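Local coordinates for Ctr9 protein (Myceliophthora thermophila, PDB 6AF0) that probably binds RNA polymerase II complexes, its tetratricopeptide repeats and other paired helices forming a long superhelical scaffold for partner proteins, at residues A[596-601]-A[616-621]; A[549-554]-A[585-590]; A[272-277]-A[293-298]. One frame throughout, in Å; residues are numbered along the deposited sequence.

Contact 1 of 3, residues A[596-601]-A[616-621]; sequences KAIETY and TRLAYI
The Tyr601 ring reaches across from helix 594-607 and takes Ile621 CD1 at its edge, nearly in plane, with 3.8 Å between that methyl and Tyr601 CE2. Arg617 CB and Leu618 CD2 approach the same ring obliquely. Tyr620 CG lies over one face of the Arg617 guanidinium, toward its rim, while Tyr601 OH comes up at a slant; the Tyr601 ring and the guanidinium plane are 51° apart. This is the antiparallel helix packing of a tetratricopeptide-repeat solenoid: 596-601 falls in a predicted repeat, and helix 612-625 follows it in the chain. The segment axes are 10.4 Å apart at closest and make an angle of 149°.

Tyr601 points at the partner helix with CG beside its own backbone N (chi1 -77°), which carries the ring past Leu618 and lays CE2 3.5 Å from Arg617 CB. Behind the ring, Tyr601 CB packs 4.0 Å from Leu618 CG, the two side chains sliding past each other in opposite directions. The polar ends have a shared partner elsewhere: Glu589, on helix 573-591, accepts from Tyr601 OH and forms a salt bridge with Arg617 NH2. Glu589 probably helps to hold both groups in place. Between the two segments themselves the contacts are mainly carbon to carbon. Ile598 completes the apolar layer by dividing its branches between two neighbours: CD1 sits 4.0 Å from Ile621 CG2, and CG2 lies 3.8 Å from Leu618 CD2.

Contact 2 of 3, residues A[549-554]-A[585-590]; sequences LATEFF and GRSYEY
Ser587 lies opposite Thr551 and carries this contact, at the point where the CA atoms of the two residues approach to 5.6 Å. Its CB starts against the Phe554 ring, arriving at the edge 3.7 Å from Phe554 CE2, and it also touches the threonine hydroxyl. From there OG turns away from its own backbone N (chi1 -168°) and runs on toward helix 547-566, staying near the plane of the phenylalanine ring. Ala550 CB lies beside it, 3.8 Å from Ser587 OG. At its tip Ser587 OG donates to Thr551 OG1; the modelled 2.5 Å is very short, and at this resolution the exact length should not be leaned on.

The other branch of the threonine is apolar: Thr551 CG2 rests 3.7 Å from Tyr588 CE1, the two side chains crossing at about a right angle. The segments run antiparallel at 159° with axes 9.0 Å apart, a spacing that small alanine, serine and threonine side chains permit. Both lie within tetratricopeptide-repeat sequence, so the contact joins neighbouring parts of the superhelix. Arg586, which does not touch 549-554, hydrogen-bonds to the backbone of another protein's chain.

Thr551 OG1 is within bonding distance of His547 O of its own helix and of Glu591 OE2 on helix 573-591; having one proton, it can donate to one at a time. If the serine-threonine bond is real, hydroxyls and Glu591 probably join the helices here as well as packing.

Contact 3 of 3, residues A[272-277]-A[293-298]; sequences YYLDAS and KAMTEY
Lys293 lies over one face of the Tyr273 ring: its methylenes cover the ring, with Lys293 CG 4.1 Å from the centroid and just 7° off the ring normal, a CH-pi contact. The lysine gets there by starting with CG opposite its backbone N (chi1 168°) and then bending at chi2 and chi3, so that CD follows the ring outward to 4.1 Å from Tyr273 CZ. The chain runs on past the ring, and Glu297 of the same helix reaches out to form a salt bridge, OE1 to NZ. The other face of the Tyr273 ring is covered by Tyr272 CD2, which leaves the ring sandwiched, and its hydroxyl bonds to Lys249 on helix 245-258.

Tyr298 comes at the same ring from beside it. The planes are nearly parallel, 13° apart, yet the centroids stand 5.7 Å from each other and the rings meet rim to rim, neither over the other's face. At the root of the Tyr273 side chain, CB packs on Ala294 CB, at the point where the backbones are closest.

Leu274 and Met295 extend the apolar seam. Leucine CG swings away from its backbone N, while the methionine bends at chi2 and then straightens, bringing CE to 3.5 Å from Leu274 CD1. Leu274 also packs on an apolar side chain of another protein's chain. Helix 285-305 widens into a pi-type turn at 293-298. With axes 8.7 Å apart and running nearly antiparallel, consecutive helices 263-279 and 285-305 make the helical hairpin characteristic of tetratricopeptide-like solenoids.

Contacts 1 and 2 are neighbours, their centres 13 Å apart, on four helices of one stretch of the solenoid; helices 573-591 and 594-607 follow each other in the chain, and Glu589 joins the two contacts by reaching both Tyr601 and Arg617. Contact 3 lies far off, with about 57 Å between its nearest atoms and those of contact 1, on the opposite side of the chain's centre. Contacts 1 and 2 are buried, whereas contact 3 is partly exposed. Their chemistry differs as well: a mostly apolar seam in contact 1, hydroxyl bonding in contact 2, and in contact 3 a lysine chain lying over a tyrosine nearer the surface.

Contact 1 of 3, residues A[596-601]-A[616-621]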
# COMPACT_ATOMS: atom_id res chain seq x y z
N LYS A 596 -43.11 4.26 -9.40
CA LYS A 596 -42.06 5.16 -9.93
C LYS A 596 -40.84 4.39 -10.45
O LYS A 596 -40.24 4.74 -11.48
CB LYS A 596 -41.65 6.20 -8.89
CG LYS A 596 -42.74 7.26 -8.67
CD LYS A 596 -42.18 8.68 -8.75
CE LYS A 596 -41.26 8.98 -7.58
NZ LYS A 596 -40.77 10.38 -7.61
N ALA A 597 -40.50 3.32 -9.75
CA ALA A 597 -39.50 2.40 -10.28
C ALA A 597 -39.91 1.89 -11.67
O ALA A 597 -39.12 1.92 -12.62
CB ALA A 597 -39.26 1.23 -9.34
N ILE A 598 -41.15 1.44 -11.77
CA ILE A 598 -41.70 0.99 -13.05
C ILE A 598 -41.49 2.08 -14.09
O ILE A 598 -40.80 1.88 -15.09
CB ILE A 598 -43.20 0.65 -12.98
CG1 ILE A 598 -43.49 -0.37 -11.89
CG2 ILE A 598 -43.66 0.06 -14.30
CD1 ILE A 598 -44.92 -0.86 -11.86
N GLU A 599 -42.05 3.26 -13.82
CA GLU A 599 -42.03 4.33 -14.82
C GLU A 599 -40.59 4.69 -15.24
O GLU A 599 -40.34 5.00 -16.40
CB GLU A 599 -42.83 5.57 -14.35
CG GLU A 599 -42.01 6.70 -13.72
CD GLU A 599 -42.86 7.92 -13.36
OE1 GLU A 599 -44.09 7.77 -13.21
OE2 GLU A 599 -42.30 9.03 -13.22
N THR A 600 -39.65 4.61 -14.32
CA THR A 600 -38.27 4.93 -14.67
C THR A 600 -37.66 3.85 -15.56
O THR A 600 -36.99 4.17 -16.55
CB THR A 600 -37.35 5.13 -13.44
OG1 THR A 600 -37.06 3.87 -12.85
CG2 THR A 600 -37.98 6.01 -12.39
N TYR A 601 -37.89 2.58 -15.20
CA TYR A 601 -37.50 1.45 -16.04
C TYR A 601 -38.08 1.61 -17.44
O TYR A 601 -37.38 1.54 -18.44
CB TYR A 601 -38.00 0.13 -15.46
CG TYR A 601 -37.21 -0.42 -14.29
CD1 TYR A 601 -35.85 -0.19 -14.14
CD2 TYR A 601 -37.83 -1.24 -13.34
CE1 TYR A 601 -35.15 -0.71 -13.06
CE2 TYR A 601 -37.13 -1.76 -12.28
CZ TYR A 601 -35.81 -1.49 -12.14
OH TYR A 601 -35.17 -2.02 -11.06
N THR A 616 -36.12 -7.42 -17.12
CA THR A 616 -36.05 -8.54 -16.17
C THR A 616 -36.58 -8.12 -14.79
O THR A 616 -37.36 -8.85 -14.18
CB THR A 616 -34.63 -9.09 -16.01
OG1 THR A 616 -33.99 -9.27 -17.29
CG2 THR A 616 -34.66 -10.40 -15.23
N ARG A 617 -36.15 -6.95 -14.32
CA ARG A 617 -36.72 -6.35 -13.09
C ARG A 617 -38.20 -6.05 -13.27
O ARG A 617 -39.00 -6.25 -12.37
CB ARG A 617 -35.97 -5.08 -12.66
CG ARG A 617 -34.56 -5.35 -12.14
CD ARG A 617 -34.49 -6.45 -11.08
NE ARG A 617 -35.44 -6.25 -10.00
CZ ARG A 617 -35.48 -6.96 -8.87
NH1 ARG A 617 -34.62 -7.93 -8.63
NH2 ARG A 617 -36.37 -6.69 -7.95
N LEU A 618 -38.58 -5.58 -14.45
CA LEU A 618 -39.99 -5.33 -14.73
C LEU A 618 -40.77 -6.62 -14.57
O LEU A 618 -41.79 -6.65 -13.93
CB LEU A 618 -40.20 -4.73 -16.12
CG LEU A 618 -40.03 -3.20 -16.20
CD1 LEU A 618 -40.06 -2.75 -17.65
CD2 LEU A 618 -41.08 -2.44 -15.39
N ALA A 619 -40.24 -7.71 -15.11
CA ALA A 619 -40.93 -8.98 -15.10
C ALA A 619 -41.05 -9.57 -13.69
O ALA A 619 -42.00 -10.30 -13.38
CB ALA A 619 -40.24 -9.96 -16.03
N TYR A 620 -40.08 -9.24 -12.84
CA TYR A 620 -40.15 -9.69 -11.47
C TYR A 620 -41.20 -8.82 -10.75
O TYR A 620 -42.09 -9.35 -10.06
CB TYR A 620 -38.77 -9.63 -10.79
CG TYR A 620 -38.85 -9.76 -9.29
CD1 TYR A 620 -39.16 -10.98 -8.69
CD2 TYR A 620 -38.68 -8.65 -8.48
CE1 TYR A 620 -39.26 -11.09 -7.31
CE2 TYR A 620 -38.78 -8.74 -7.11
CZ TYR A 620 -39.07 -9.95 -6.52
OH TYR A 620 -39.16 -10.00 -5.14
N ILE A 621 -41.09 -7.50 -10.93
CA ILE A 621 -42.08 -6.55 -10.38
C ILE A 621 -43.49 -7.06 -10.73
O ILE A 621 -44.43 -7.03 -9.93
CB ILE A 621 -41.88 -5.12 -10.96
CG1 ILE A 621 -40.75 -4.36 -10.25
CG2 ILE A 621 -43.16 -4.31 -10.83
CD1 ILE A 621 -40.41 -3.03 -10.89

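Contact 2 of 3, residues A[549-554]-A[585-590]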
# COMPACT_ATOMS: atom_id res chain seq x y z
N LEU A 549 -30.93 7.39 0.42
CA LEU A 549 -29.66 8.06 0.27
C LEU A 549 -29.02 7.69 -1.06
O LEU A 549 -28.53 8.55 -1.81
CB LEU A 549 -28.74 7.69 1.41
CG LEU A 549 -27.83 8.84 1.86
CD1 LEU A 549 -28.49 10.22 1.89
CD2 LEU A 549 -27.31 8.49 3.25
N ALA A 550 -29.07 6.39 -1.35
CA ALA A 550 -28.69 5.85 -2.65
C ALA A 550 -29.43 6.52 -3.81
O ALA A 550 -28.81 7.00 -4.77
CB ALA A 550 -28.92 4.36 -2.66
N THR A 551 -30.76 6.56 -3.69
CA THR A 551 -31.65 7.17 -4.71
C THR A 551 -31.31 8.63 -5.00
O THR A 551 -31.33 9.07 -6.15
CB THR A 551 -33.13 7.05 -4.27
OG1 THR A 551 -33.57 5.69 -4.39
CG2 THR A 551 -34.03 7.89 -5.13
N GLU A 552 -31.00 9.37 -3.94
CA GLU A 552 -30.64 10.78 -4.08
C GLU A 552 -29.31 10.90 -4.81
O GLU A 552 -29.12 11.78 -5.67
CB GLU A 552 -30.58 11.46 -2.71
CG GLU A 552 -31.89 11.29 -1.95
CD GLU A 552 -32.00 12.16 -0.71
OE1 GLU A 552 -30.99 12.28 0.03
OE2 GLU A 552 -33.11 12.70 -0.50
N PHE A 553 -28.40 9.98 -4.48
CA PHE A 553 -27.09 9.92 -5.15
C PHE A 553 -27.18 9.55 -6.62
O PHE A 553 -26.50 10.16 -7.45
CB PHE A 553 -26.13 8.98 -4.42
CG PHE A 553 -25.23 9.69 -3.45
CD1 PHE A 553 -25.55 9.77 -2.11
CD2 PHE A 553 -24.07 10.32 -3.90
CE1 PHE A 553 -24.73 10.44 -1.24
CE2 PHE A 553 -23.23 10.98 -3.02
CZ PHE A 553 -23.57 11.05 -1.69
N PHE A 554 -28.01 8.58 -6.96
CA PHE A 554 -28.26 8.28 -8.37
C PHE A 554 -28.85 9.47 -9.12
O PHE A 554 -28.43 9.74 -10.25
CB PHE A 554 -29.20 7.09 -8.54
CG PHE A 554 -28.63 5.81 -8.04
CD1 PHE A 554 -27.38 5.38 -8.47
CD2 PHE A 554 -29.34 5.02 -7.13
CE1 PHE A 554 -26.84 4.21 -8.01
CE2 PHE A 554 -28.80 3.84 -6.66
CZ PHE A 554 -27.55 3.43 -7.11
N GLY A 585 -33.95 3.10 -10.87
CA GLY A 585 -35.17 2.28 -10.85
C GLY A 585 -35.08 1.18 -9.82
O GLY A 585 -36.03 0.92 -9.06
N ARG A 586 -33.91 0.55 -9.79
CA ARG A 586 -33.58 -0.46 -8.81
C ARG A 586 -33.64 0.06 -7.39
O ARG A 586 -34.05 -0.66 -6.49
CB ARG A 586 -32.18 -1.01 -9.07
CG ARG A 586 -31.89 -2.31 -8.35
CD ARG A 586 -32.68 -3.44 -8.95
NE ARG A 586 -32.65 -4.63 -8.12
CZ ARG A 586 -33.49 -4.88 -7.13
NH1 ARG A 586 -34.43 -4.01 -6.83
NH2 ARG A 586 -33.38 -6.01 -6.47
N SER A 587 -33.20 1.29 -7.20
CA SER A 587 -33.18 1.93 -5.89
C SER A 587 -34.58 2.24 -5.45
O SER A 587 -34.95 1.96 -4.31
CB SER A 587 -32.36 3.22 -5.92
OG SER A 587 -32.12 3.67 -4.61
N TYR A 588 -35.37 2.82 -6.35
CA TYR A 588 -36.81 3.04 -6.12
C TYR A 588 -37.49 1.75 -5.70
O TYR A 588 -38.19 1.66 -4.72
CB TYR A 588 -37.51 3.55 -7.39
CG TYR A 588 -37.34 5.03 -7.69
CD1 TYR A 588 -37.35 5.98 -6.67
CD2 TYR A 588 -37.19 5.48 -9.00
CE1 TYR A 588 -37.21 7.34 -6.94
CE2 TYR A 588 -37.04 6.84 -9.28
CZ TYR A 588 -37.06 7.76 -8.24
OH TYR A 588 -36.92 9.11 -8.50
N GLU A 589 -37.26 0.73 -6.49
CA GLU A 589 -37.73 -0.59 -6.17
C GLU A 589 -37.34 -1.07 -4.76
O GLU A 589 -38.17 -1.63 -4.04
CB GLU A 589 -37.12 -1.55 -7.16
CG GLU A 589 -38.10 -2.55 -7.68
CD GLU A 589 -37.44 -3.46 -8.65
OE1 GLU A 589 -36.66 -2.98 -9.52
OE2 GLU A 589 -37.69 -4.67 -8.52
N TYR A 590 -36.07 -0.87 -4.40
CA TYR A 590 -35.57 -1.23 -3.07
C TYR A 590 -36.36 -0.43 -2.08
O TYR A 590 -36.84 -0.94 -1.08
CB TYR A 590 -34.07 -0.92 -2.88
CG TYR A 590 -33.12 -2.03 -3.27
CD1 TYR A 590 -33.36 -3.33 -2.87
CD2 TYR A 590 -32.00 -1.79 -4.06
CE1 TYR A 590 -32.53 -4.36 -3.24
CE2 TYR A 590 -31.15 -2.82 -4.43
CZ TYR A 590 -31.42 -4.11 -4.02
OH TYR A 590 -30.60 -5.19 -4.36

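Contact 3 of 3, residues A[272-277]-A[293-298]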
# COMPACT_ATOMS: atom_id res chain seq x y z
N TYR A 272 24.25 25.75 3.16
CA TYR A 272 23.56 26.05 4.41
C TYR A 272 22.19 26.62 4.08
O TYR A 272 21.16 26.17 4.61
CB TYR A 272 24.35 27.03 5.27
CG TYR A 272 23.49 27.58 6.38
CD1 TYR A 272 23.37 26.90 7.58
CD2 TYR A 272 22.77 28.75 6.22
CE1 TYR A 272 22.57 27.39 8.58
CE2 TYR A 272 21.95 29.22 7.23
CZ TYR A 272 21.85 28.52 8.39
OH TYR A 272 21.06 28.97 9.41
N TYR A 273 22.20 27.60 3.19
CA TYR A 273 20.97 28.26 2.80
C TYR A 273 20.08 27.31 2.05
O TYR A 273 18.88 27.40 2.21
CB TYR A 273 21.26 29.52 1.96
CG TYR A 273 21.72 30.68 2.78
CD1 TYR A 273 20.84 31.36 3.62
CD2 TYR A 273 23.04 31.08 2.75
CE1 TYR A 273 21.29 32.42 4.38
CE2 TYR A 273 23.49 32.12 3.52
CZ TYR A 273 22.61 32.79 4.33
OH TYR A 273 23.06 33.84 5.08
N LEU A 274 20.64 26.42 1.25
CA LEU A 274 19.86 25.40 0.53
C LEU A 274 19.10 24.51 1.54
O LEU A 274 17.89 24.37 1.47
CB LEU A 274 20.76 24.55 -0.37
CG LEU A 274 20.11 23.54 -1.35
CD1 LEU A 274 19.10 24.19 -2.27
CD2 LEU A 274 21.16 22.84 -2.22
N ASP A 275 19.82 23.94 2.49
CA ASP A 275 19.22 23.14 3.54
C ASP A 275 18.07 23.93 4.23
O ASP A 275 16.94 23.40 4.39
CB ASP A 275 20.33 22.76 4.51
CG ASP A 275 19.85 21.96 5.68
OD1 ASP A 275 19.51 20.74 5.53
OD2 ASP A 275 19.87 22.54 6.78
N ALA A 276 18.37 25.19 4.59
CA ALA A 276 17.39 26.12 5.20
C ALA A 276 16.14 26.33 4.32
O ALA A 276 15.04 26.41 4.84
CB ALA A 276 18.04 27.47 5.47
N SER A 277 16.34 26.41 3.01
CA SER A 277 15.24 26.57 2.07
C SER A 277 14.40 25.33 2.03
O SER A 277 13.23 25.39 1.72
CB SER A 277 15.75 26.85 0.66
OG SER A 277 16.38 25.72 0.07
N LYS A 293 19.34 33.27 -2.91
CA LYS A 293 20.50 33.64 -2.12
C LYS A 293 21.57 32.59 -2.20
O LYS A 293 22.71 32.86 -2.56
CB LYS A 293 20.13 33.81 -0.66
CG LYS A 293 21.34 33.92 0.24
CD LYS A 293 21.24 35.11 1.19
CE LYS A 293 22.52 35.91 1.22
NZ LYS A 293 22.32 37.21 1.90
N ALA A 294 21.17 31.38 -1.85
CA ALA A 294 22.09 30.25 -1.78
C ALA A 294 22.73 29.93 -3.09
O ALA A 294 23.95 29.86 -3.21
CB ALA A 294 21.35 29.03 -1.34
N MET A 295 21.89 29.73 -4.09
CA MET A 295 22.34 29.37 -5.44
C MET A 295 23.03 30.47 -6.23
O MET A 295 24.11 30.25 -6.81
CB MET A 295 21.13 28.95 -6.29
CG MET A 295 20.52 27.64 -5.84
SD MET A 295 21.73 26.33 -6.04
CE MET A 295 20.80 25.02 -5.27
N THR A 296 22.38 31.63 -6.32
CA THR A 296 22.92 32.71 -7.17
C THR A 296 24.13 33.39 -6.59
O THR A 296 25.14 33.60 -7.27
CB THR A 296 21.95 33.86 -7.40
OG1 THR A 296 20.74 33.38 -7.97
CG2 THR A 296 22.60 34.85 -8.34
N GLU A 297 24.00 33.81 -5.33
CA GLU A 297 25.04 34.51 -4.66
C GLU A 297 26.20 33.58 -4.47
O GLU A 297 27.26 33.75 -5.08
CB GLU A 297 24.57 35.00 -3.30
CG GLU A 297 25.41 36.10 -2.71
CD GLU A 297 24.76 36.72 -1.48
OE1 GLU A 297 23.52 36.69 -1.39
OE2 GLU A 297 25.48 37.27 -0.61
N TYR A 298 25.98 32.56 -3.65
CA TYR A 298 27.10 31.84 -3.08
C TYR A 298 27.67 30.79 -3.99
O TYR A 298 28.84 30.47 -3.91
CB TYR A 298 26.70 31.25 -1.75
CG TYR A 298 26.58 32.30 -0.70
CD1 TYR A 298 27.60 33.21 -0.51
CD2 TYR A 298 25.45 32.40 0.09
CE1 TYR A 298 27.52 34.20 0.44
CE2 TYR A 298 25.37 33.38 1.07
CZ TYR A 298 26.40 34.28 1.22
OH TYR A 298 26.29 35.27 2.18